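Local coordinates for penicillin-binding protein PbpB (Mycobacterium tuberculosis, PDB 6KGU), which synthesises cross-linked peptidoglycan from lipid intermediates, its penicillin-sensitive transpeptidase domain joining the peptide subunits during cell wall biogenesis, at residues Q210-L215 with H219-V224; Y470-K475 with P532-I537; I511-D516 with H528-L533. All blocks are in the same frame, centred on the assembly; numbering follows the deposited sequence. Where two conformers were deposited one is given.

Interaction 1. Residues Q210-L215 with H219-V224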
loop_
_atom_site.group_PDB
_atom_site.type_symbol
_atom_site.label_atom_id
_atom_site.label_comp_id
_atom_site.label_asym_id
_atom_site.label_seq_id
_atom_site.Cartn_x
_atom_site.Cartn_y
_atom_site.Cartn_z
ATOM N N GLN A 210 11.841 -8.766 -3.437
ATOM C CA GLN A 210 12.932 -9.573 -2.892
ATOM C C GLN A 210 14.275 -8.906 -3.165
ATOM O O GLN A 210 15.111 -8.772 -2.268
ATOM C CB GLN A 210 12.911 -10.990 -3.486
ATOM C CG GLN A 210 13.979 -11.929 -2.861
ATOM C CD GLN A 210 13.809 -12.053 -1.339
ATOM O OE1 GLN A 210 12.821 -12.608 -0.865
ATOM N NE2 GLN A 210 14.764 -11.517 -0.576
ATOM N N GLN A 211 14.498 -8.446 -4.383
ATOM C CA GLN A 211 15.804 -7.848 -4.604
ATOM C C GLN A 211 15.902 -6.416 -4.058
ATOM O O GLN A 211 17.016 -5.952 -3.807
ATOM C CB GLN A 211 16.156 -7.937 -6.085
ATOM C CG GLN A 211 15.808 -9.318 -6.693
ATOM C CD GLN A 211 16.484 -10.521 -6.019
ATOM O OE1 GLN A 211 17.658 -10.480 -5.652
ATOM N NE2 GLN A 211 15.734 -11.603 -5.872
ATOM N N ALA A 212 14.780 -5.718 -3.821
ATOM C CA ALA A 212 14.856 -4.479 -3.042
ATOM C C ALA A 212 15.309 -4.763 -1.615
ATOM O O ALA A 212 16.111 -4.013 -1.039
ATOM C CB ALA A 212 13.503 -3.768 -3.029
ATOM N N LYS A 213 14.826 -5.861 -1.038
ATOM C CA LYS A 213 15.241 -6.219 0.312
ATOM C C LYS A 213 16.726 -6.561 0.345
ATOM O O LYS A 213 17.465 -6.055 1.203
ATOM C CB LYS A 213 14.389 -7.376 0.828
ATOM C CG LYS A 213 14.560 -7.684 2.326
ATOM C CD LYS A 213 15.673 -8.690 2.581
ATOM C CE LYS A 213 15.678 -9.174 4.026
ATOM N NZ LYS A 213 16.845 -10.017 4.273
ATOM N N ASN A 214 17.183 -7.408 -0.594
ATOM C CA ASN A 214 18.600 -7.776 -0.661
ATOM C C ASN A 214 19.494 -6.564 -0.925
ATOM O O ASN A 214 20.558 -6.432 -0.315
ATOM C CB ASN A 214 18.831 -8.829 -1.750
ATOM C CG ASN A 214 18.055 -10.108 -1.505
ATOM O OD1 ASN A 214 17.526 -10.328 -0.420
ATOM N ND2 ASN A 214 17.993 -10.973 -2.523
ATOM N N LEU A 215 19.086 -5.672 -1.832
ATOM C CA LEU A 215 19.956 -4.551 -2.196
ATOM C C LEU A 215 20.013 -3.493 -1.105
ATOM O O LEU A 215 21.085 -2.934 -0.833
ATOM C CB LEU A 215 19.481 -3.912 -3.498
ATOM C CG LEU A 215 19.774 -4.689 -4.782
ATOM C CD1 LEU A 215 19.188 -3.970 -5.981
ATOM C CD2 LEU A 215 21.263 -4.859 -4.966
ATOM N N HIS A 219 15.339 -4.952 6.751
ATOM C CA HIS A 219 14.881 -6.157 7.444
ATOM C C HIS A 219 13.719 -6.814 6.720
ATOM O O HIS A 219 13.517 -8.024 6.842
ATOM C CB HIS A 219 14.413 -5.842 8.869
ATOM C CG HIS A 219 15.507 -5.491 9.825
ATOM N ND1 HIS A 219 15.259 -4.858 11.028
ATOM C CD2 HIS A 219 16.844 -5.697 9.773
ATOM C CE1 HIS A 219 16.400 -4.676 11.667
ATOM N NE2 HIS A 219 17.377 -5.180 10.931
ATOM N N ASN A 220 12.894 -6.028 6.036
ATOM C CA ASN A 220 11.828 -6.602 5.225
ATOM C C ASN A 220 11.300 -5.519 4.297
ATOM O O ASN A 220 11.540 -4.331 4.512
ATOM C CB ASN A 220 10.709 -7.205 6.086
ATOM C CG ASN A 220 10.308 -6.321 7.224
ATOM O OD1 ASN A 220 10.777 -6.475 8.365
ATOM N ND2 ASN A 220 9.430 -5.373 6.931
ATOM N N VAL A 221 10.625 -5.950 3.233
ATOM C CA VAL A 221 10.103 -5.055 2.201
ATOM C C VAL A 221 8.725 -5.578 1.822
ATOM O O VAL A 221 8.497 -6.789 1.804
ATOM C CB VAL A 221 11.037 -4.982 0.958
ATOM C CG1 VAL A 221 10.431 -4.114 -0.216
ATOM C CG2 VAL A 221 12.393 -4.407 1.336
ATOM N N SER A 222 7.806 -4.673 1.516
ATOM C CA SER A 222 6.515 -5.095 1.003
ATOM C C SER A 222 6.016 -4.032 0.037
ATOM O O SER A 222 6.488 -2.895 0.042
ATOM C CB SER A 222 5.518 -5.341 2.137
ATOM O OG SER A 222 5.401 -4.172 2.899
ATOM N N ALA A 223 5.075 -4.429 -0.816
ATOM C CA ALA A 223 4.572 -3.571 -1.875
ATOM C C ALA A 223 3.154 -4.007 -2.225
ATOM O O ALA A 223 2.816 -5.197 -2.171
ATOM C CB ALA A 223 5.465 -3.601 -3.139
ATOM N N VAL A 224 2.335 -3.029 -2.590
ATOM C CA VAL A 224 0.945 -3.250 -2.977
ATOM C C VAL A 224 0.699 -2.468 -4.258
ATOM O O VAL A 224 1.123 -1.313 -4.376
ATOM C CB VAL A 224 -0.036 -2.795 -1.870
ATOM C CG1 VAL A 224 -1.499 -2.789 -2.392
ATOM C CG2 VAL A 224 0.116 -3.687 -0.603
#

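Interaction 2. Residues Y470-K475 with P532-I537. With CO (cobalt (II) ion), chain C.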
loop_
_atom_site.group_PDB
_atom_site.type_symbol
_atom_site.label_atom_id
_atom_site.label_comp_id
_atom_site.label_asym_id
_atom_site.label_seq_id
_atom_site.Cartn_x
_atom_site.Cartn_y
_atom_site.Cartn_z
ATOM N N TYR A 470 6.358 10.139 -18.724
ATOM C CA TYR A 470 5.128 9.870 -17.995
ATOM C C TYR A 470 4.986 10.851 -16.841
ATOM O O TYR A 470 5.975 11.245 -16.216
ATOM C CB TYR A 470 5.103 8.424 -17.452
ATOM C CG TYR A 470 5.068 7.365 -18.536
ATOM C CD1 TYR A 470 3.888 7.068 -19.203
ATOM C CD2 TYR A 470 6.214 6.653 -18.882
ATOM C CE1 TYR A 470 3.849 6.101 -20.194
ATOM C CE2 TYR A 470 6.179 5.678 -19.866
ATOM C CZ TYR A 470 4.996 5.415 -20.522
ATOM O OH TYR A 470 4.952 4.451 -21.501
ATOM N N GLN A 471 3.741 11.233 -16.553
ATOM C CA GLN A 471 3.423 12.091 -15.408
ATOM C C GLN A 471 3.330 11.258 -14.120
ATOM O O GLN A 471 2.276 11.118 -13.501
ATOM C CB GLN A 471 2.121 12.848 -15.657
ATOM C CG GLN A 471 2.149 13.847 -16.813
ATOM C CD GLN A 471 0.953 14.802 -16.804
ATOM O OE1 GLN A 471 0.343 15.054 -15.761
ATOM N NE2 GLN A 471 0.630 15.350 -17.969
ATOM N N MET A 472 4.464 10.698 -13.706
ATOM C CA MET A 472 4.477 10.005 -12.424
ATOM C C MET A 472 4.285 11.015 -11.298
ATOM O O MET A 472 4.669 12.186 -11.406
ATOM C CB MET A 472 5.778 9.232 -12.221
ATOM C CG MET A 472 5.986 8.048 -13.209
ATOM S SD MET A 472 4.592 6.902 -13.269
ATOM C CE MET A 472 5.096 5.887 -14.663
ATOM N N ALA A 473 3.647 10.559 -10.222
ATOM C CA ALA A 473 3.375 11.404 -9.063
ATOM C C ALA A 473 3.392 10.532 -7.820
ATOM O O ALA A 473 2.906 9.402 -7.861
ATOM C CB ALA A 473 2.018 12.113 -9.189
ATOM N N GLY A 474 3.931 11.063 -6.725
ATOM C CA GLY A 474 4.066 10.272 -5.515
ATOM C C GLY A 474 4.557 11.084 -4.329
ATOM O O GLY A 474 4.605 12.313 -4.362
ATOM N N LYS A 475 4.916 10.363 -3.265
ATOM C CA LYS A 475 5.390 10.978 -2.039
ATOM C C LYS A 475 6.297 9.993 -1.314
ATOM O O LYS A 475 5.952 8.816 -1.170
ATOM C CB LYS A 475 4.222 11.392 -1.127
ATOM C CG LYS A 475 4.651 12.104 0.158
ATOM C CD LYS A 475 5.191 13.499 -0.163
ATOM C CE LYS A 475 5.821 14.144 1.050
ATOM N NZ LYS A 475 7.210 13.656 1.311
ATOM N N PRO A 532 13.531 4.217 -6.128
ATOM C CA PRO A 532 13.912 3.356 -7.268
ATOM C C PRO A 532 13.013 2.161 -7.458
ATOM O O PRO A 532 12.824 1.730 -8.602
ATOM C CB PRO A 532 15.348 2.928 -6.932
ATOM C CG PRO A 532 15.852 3.999 -6.008
ATOM C CD PRO A 532 14.655 4.384 -5.187
ATOM N N LEU A 533 12.439 1.606 -6.381
ATOM C CA LEU A 533 11.550 0.463 -6.557
ATOM C C LEU A 533 10.240 0.892 -7.210
ATOM O O LEU A 533 9.679 0.165 -8.045
ATOM C CB LEU A 533 11.307 -0.223 -5.215
ATOM C CG LEU A 533 10.374 -1.427 -5.194
ATOM C CD1 LEU A 533 10.768 -2.461 -6.255
ATOM C CD2 LEU A 533 10.411 -2.050 -3.801
ATOM N N PHE A 534 9.745 2.074 -6.856
ATOM C CA PHE A 534 8.576 2.596 -7.554
ATOM C C PHE A 534 8.892 2.828 -9.028
ATOM O O PHE A 534 8.076 2.516 -9.899
ATOM C CB PHE A 534 8.099 3.893 -6.894
ATOM C CG PHE A 534 6.992 4.589 -7.665
ATOM C CD1 PHE A 534 7.297 5.507 -8.672
ATOM C CD2 PHE A 534 5.646 4.324 -7.375
ATOM C CE1 PHE A 534 6.276 6.143 -9.393
ATOM C CE2 PHE A 534 4.615 4.964 -8.076
ATOM C CZ PHE A 534 4.942 5.874 -9.095
ATOM N N HIS A 535 10.057 3.415 -9.310
ATOM C CA HIS A 535 10.523 3.623 -10.682
ATOM C C HIS A 535 10.449 2.342 -11.503
ATOM O O HIS A 535 9.861 2.319 -12.595
ATOM C CB HIS A 535 11.965 4.135 -10.648
ATOM C CG HIS A 535 12.570 4.328 -12.000
ATOM N ND1 HIS A 535 12.436 5.499 -12.706
ATOM C CD2 HIS A 535 13.321 3.506 -12.772
ATOM C CE1 HIS A 535 13.067 5.392 -13.861
ATOM N NE2 HIS A 535 13.616 4.195 -13.922
ATOM N N ASN A 536 11.040 1.265 -10.976
ATOM C CA ASN A 536 11.082 -0.014 -11.679
ATOM C C ASN A 536 9.681 -0.551 -11.944
ATOM O O ASN A 536 9.353 -0.950 -13.063
ATOM C CB ASN A 536 11.877 -1.032 -10.858
ATOM C CG ASN A 536 13.339 -0.676 -10.745
ATOM O OD1 ASN A 536 13.835 0.163 -11.489
ATOM N ND2 ASN A 536 14.043 -1.327 -9.818
ATOM N N ILE A 537 8.844 -0.594 -10.906
ATOM C CA ILE A 537 7.520 -1.199 -11.050
ATOM C C ILE A 537 6.629 -0.349 -11.949
ATOM O O ILE A 537 5.984 -0.857 -12.869
ATOM C CB ILE A 537 6.867 -1.421 -9.675
ATOM C CG1 ILE A 537 7.632 -2.494 -8.889
ATOM C CG2 ILE A 537 5.372 -1.796 -9.829
ATOM C CD1 ILE A 537 7.310 -2.511 -7.421
HETATM CO CO CO C . 14.593 3.092 -15.491
HETATM O O HOH W 1 14.670 1.179 -14.439
HETATM O O HOH W 2 13.534 1.269 -15.232
HETATM O O HOH W 3 13.127 3.007 -16.623
HETATM O O HOH W 4 13.709 4.598 -16.744
#

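Interaction 3. Residues I511-D516 with H528-L533. With CO (cobalt (II) ion), chain D.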
loop_
_atom_site.group_PDB
_atom_site.type_symbol
_atom_site.label_atom_id
_atom_site.label_comp_id
_atom_site.label_asym_id
_atom_site.label_seq_id
_atom_site.Cartn_x
_atom_site.Cartn_y
_atom_site.Cartn_z
ATOM N N ILE A 511 0.684 2.470 -6.370
ATOM C CA ILE A 511 1.756 1.624 -5.869
ATOM C C ILE A 511 2.183 2.129 -4.500
ATOM O O ILE A 511 2.555 3.297 -4.366
ATOM C CB ILE A 511 2.952 1.605 -6.833
ATOM C CG1 ILE A 511 2.521 1.049 -8.196
ATOM C CG2 ILE A 511 4.098 0.766 -6.203
ATOM C CD1 ILE A 511 3.494 1.326 -9.314
ATOM N N GLY A 512 2.156 1.248 -3.498
ATOM C CA GLY A 512 2.658 1.568 -2.163
ATOM C C GLY A 512 3.766 0.613 -1.759
ATOM O O GLY A 512 3.665 -0.595 -1.984
ATOM N N ILE A 513 4.816 1.158 -1.151
ATOM C CA ILE A 513 6.030 0.405 -0.818
ATOM C C ILE A 513 6.451 0.779 0.599
ATOM O O ILE A 513 6.349 1.943 0.996
ATOM C CB ILE A 513 7.188 0.717 -1.801
ATOM C CG1 ILE A 513 6.859 0.268 -3.225
ATOM C CG2 ILE A 513 8.530 0.067 -1.355
ATOM C CD1 ILE A 513 7.677 1.023 -4.258
ATOM N N MET A 514 6.953 -0.192 1.359
ATOM C CA MET A 514 7.578 0.111 2.635
ATOM C C MET A 514 8.819 -0.754 2.807
ATOM O O MET A 514 8.829 -1.930 2.448
ATOM C CB MET A 514 6.610 -0.087 3.817
ATOM C CG MET A 514 7.225 0.321 5.152
ATOM S SD MET A 514 8.199 -0.998 5.935
ATOM C CE MET A 514 6.873 -1.952 6.672
ATOM N N LEU A 515 9.882 -0.138 3.328
ATOM C CA LEU A 515 11.147 -0.798 3.650
ATOM C C LEU A 515 11.427 -0.632 5.133
ATOM O O LEU A 515 11.412 0.492 5.642
ATOM C CB LEU A 515 12.323 -0.203 2.880
ATOM C CG LEU A 515 12.411 -0.561 1.396
ATOM C CD1 LEU A 515 11.427 0.277 0.676
ATOM C CD2 LEU A 515 13.811 -0.306 0.851
ATOM N N ASP A 516 11.719 -1.737 5.813
ATOM C CA ASP A 516 11.996 -1.709 7.246
ATOM C C ASP A 516 13.493 -1.501 7.434
ATOM O O ASP A 516 14.288 -2.433 7.279
ATOM C CB ASP A 516 11.514 -2.988 7.919
ATOM C CG ASP A 516 11.777 -2.994 9.431
ATOM O OD1 ASP A 516 12.482 -2.090 9.937
ATOM O OD2 ASP A 516 11.287 -3.905 10.118
ATOM N N HIS A 528 18.422 5.937 1.539
ATOM C CA HIS A 528 17.412 5.169 2.265
ATOM C C HIS A 528 16.065 5.280 1.562
ATOM O O HIS A 528 15.024 5.397 2.212
ATOM C CB HIS A 528 17.254 5.657 3.713
ATOM C CG HIS A 528 18.531 5.730 4.491
ATOM N ND1 HIS A 528 19.181 4.611 4.974
ATOM C CD2 HIS A 528 19.271 6.794 4.886
ATOM C CE1 HIS A 528 20.271 4.983 5.624
ATOM N NE2 HIS A 528 20.348 6.302 5.584
ATOM N N SER A 529 16.065 5.298 0.241
ATOM C CA SER A 529 14.873 5.653 -0.508
ATOM C C SER A 529 14.256 4.415 -1.141
ATOM O O SER A 529 14.964 3.481 -1.527
ATOM C CB SER A 529 15.194 6.697 -1.582
ATOM O OG SER A 529 14.038 6.975 -2.356
ATOM N N ALA A 530 12.925 4.410 -1.201
ATOM C CA ALA A 530 12.157 3.440 -1.955
ATOM C C ALA A 530 11.816 3.935 -3.348
ATOM O O ALA A 530 11.199 3.193 -4.119
ATOM C CB ALA A 530 10.863 3.088 -1.216
ATOM N N ALA A 531 12.172 5.176 -3.673
ATOM C CA ALA A 531 11.866 5.719 -4.993
ATOM C C ALA A 531 12.341 4.831 -6.148
ATOM O O ALA A 531 11.561 4.647 -7.094
ATOM C CB ALA A 531 12.431 7.147 -5.096
ATOM N N PRO A 532 13.531 4.217 -6.128
ATOM C CA PRO A 532 13.912 3.356 -7.268
ATOM C C PRO A 532 13.013 2.161 -7.458
ATOM O O PRO A 532 12.824 1.730 -8.602
ATOM C CB PRO A 532 15.348 2.928 -6.932
ATOM C CG PRO A 532 15.852 3.999 -6.008
ATOM C CD PRO A 532 14.655 4.384 -5.187
ATOM N N LEU A 533 12.439 1.606 -6.381
ATOM C CA LEU A 533 11.550 0.463 -6.557
ATOM C C LEU A 533 10.240 0.892 -7.210
ATOM O O LEU A 533 9.679 0.165 -8.045
ATOM C CB LEU A 533 11.307 -0.223 -5.215
ATOM C CG LEU A 533 10.374 -1.427 -5.194
ATOM C CD1 LEU A 533 10.768 -2.461 -6.255
ATOM C CD2 LEU A 533 10.411 -2.050 -3.801
HETATM CO CO CO D . 22.532 6.784 5.878
HETATM O O HOH W 5 23.782 6.543 3.717
#

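Interaction 1. Residues Q210-L215 with H219-V224
The flat group that Lys213 meets across this contact is the peptide at His219: Lys213 CE lies 3.7 Å from His219 O, while the CB of His219 points away from the helix. The side-chain amides of Gln210 and Asn214 pair, and Gln210 OE1 accepts from Asn240 N. Gln210 NE2 gives a hydrogen bond of 3.0 Å to Asn214 OD1; the oxygen sits nearly in the Gln210 amide plane, but the donor stands 37° above the Asn214 carbonyl plane, and the bond is bent. The CB bonds of both point away from the strand, and neither side chain joins the contact. The touching surface is aliphatic. Val221 pushes CG2 against the root of Lys213, 3.5 Å from Lys213 CA and 3.6 Å from Lys213 CB. Its other methyl, CG1, points at Ala212, with Val221 CG1 and Ala212 CB 4.2 Å apart. The lysine leaves the helix with CG opposite its own backbone N (chi1 -170°), which brings CG within 4.1 Å of Asn220 CA, and the bend at chi2 takes CE on toward His219 O. The axes of 210-215 and 220-224 run roughly antiparallel, at 148°, the chain reversing in the short link between them. Here helix 199-216 turns back onto strand 220-227 of the antiparallel sheet in the transpeptidase domain; Val221 also touches Val209 a helical turn earlier and Leu515 on the neighbouring strand. The chemistry is therefore that of dispersion contacts. Lys213 lends methylene groups to the packing, and with its NZ 4.7 Å from His219 O, any pull between the ammonium and that carbonyl is probably weak and long-ranged.

Interaction 2. Residues Y470-K475 with P532-I537
Met472 and Ala473, where the chain enters strand 473-483, pass helix 532-537 with their backbone well apart from it: the nearest alpha carbons, Met472 CA and His535 CA, are 9.0 Å from each other. Phe534 bridges the gap. Its CG lies opposite the backbone N (chi1 173°), which projects the ring outward from the helix. Met472 CB meets the ring at its edge, near the ring plane, 4.2 Å from Phe534 CE1. The same methionine holds its sulfur obliquely to the ring, SD being 5.3 Å from the Phe534 centroid and 68° off the ring normal, a Met-aromatic contact. Ala473 O comes in on a slant, 4.3 Å from Phe534 CZ. Further along, Phe498 meets the same ring with the planes at about 40°, and Ile511 and Ile513 touch it from strand 509-516, so the phenylalanine is sunk in the seam between C-terminal helix and sheet. This is the arrangement of the penicillin-binding transpeptidase fold, where helix 531-544 covers one side of the antiparallel sheet. Strand 473-483 reaches the active site: its Lys475, probably the lysine of the K(T/S)G motif, forms a salt bridge with the bound aztreonam and a hydrogen bond with Ser324. Ahead of the strand, Gln471 is the centre of an inverse gamma turn. On another side of the helix, His535 turns away from this packing and binds a cobalt ion through NE2 at 2.1 Å, with waters modelled around the metal, some too close together to coexist, so the water shell is doubtful. Its ND1 is hydrogen-bonded to Gly466 O, which fixes the imidazole in rotation.

Interaction 3. Residues I511-D516 with H528-L533
Ile513 and Leu533 cross obliquely, each meeting the other with branched ends. Ile513 CG2 is 3.7 Å from Leu533 CD2, and Ile513 CD1 lies 3.8 Å from Leu533 CG, so both arms of the isoleucine bear on the leucine. That fork depends on chi1 of -64°, which puts CG2 opposite the backbone N and CG1 beside it. CG2 also reaches Ala530, 3.8 Å from Ala530 CB. The alanine methyl points at the strand and meets Leu515 as well: Leu515 CD1 approaches Ala530 CB to 3.4 Å, closer than carbons usually come, so the fit is tight here. Ala530 thus sits against two residues spaced two apart, on one face of the strand. One residue before Ala530, Ser529 OG accepts a capping bond from Ala531 N (2.9 Å, 156°) that ties down the start of helix 531-544. His528, leading away from the packing, binds a second cobalt ion through NE2 at 2.3 Å, while its ND1 is hydrogen-bonded to Pro518 O. Strand 509-516 lies between strands 220-227 and 493-502 of the sheet. Ala530 touches Ile496 and Phe498 on the latter, and Leu533 reaches Val221 on the former and Ala212 of helix 199-216, so this entry to the C-terminal helix packs against three strands and a second helix.

In the fold
From the N terminus, interaction 1 comes first and closes a short loop, as helix 199-216 turns straight back along strand 220-227. A long run of chain, including helices 272-281 and 390-401, follows before interaction 2 opens at 470-475; that contact spans strands 473-483, 493-502 and 509-516 and closes on helix 531-544. Interaction 3 opens inside this span and also ends on the helix start, sharing Pro532 and Leu533 with interaction 2. Interaction 1 stands in series with both, yet meets them in space: Leu533 packs on Ala212, and strands 220-227 and 509-516 are hydrogen-bonded neighbours. Together the three tie both helices to one antiparallel sheet.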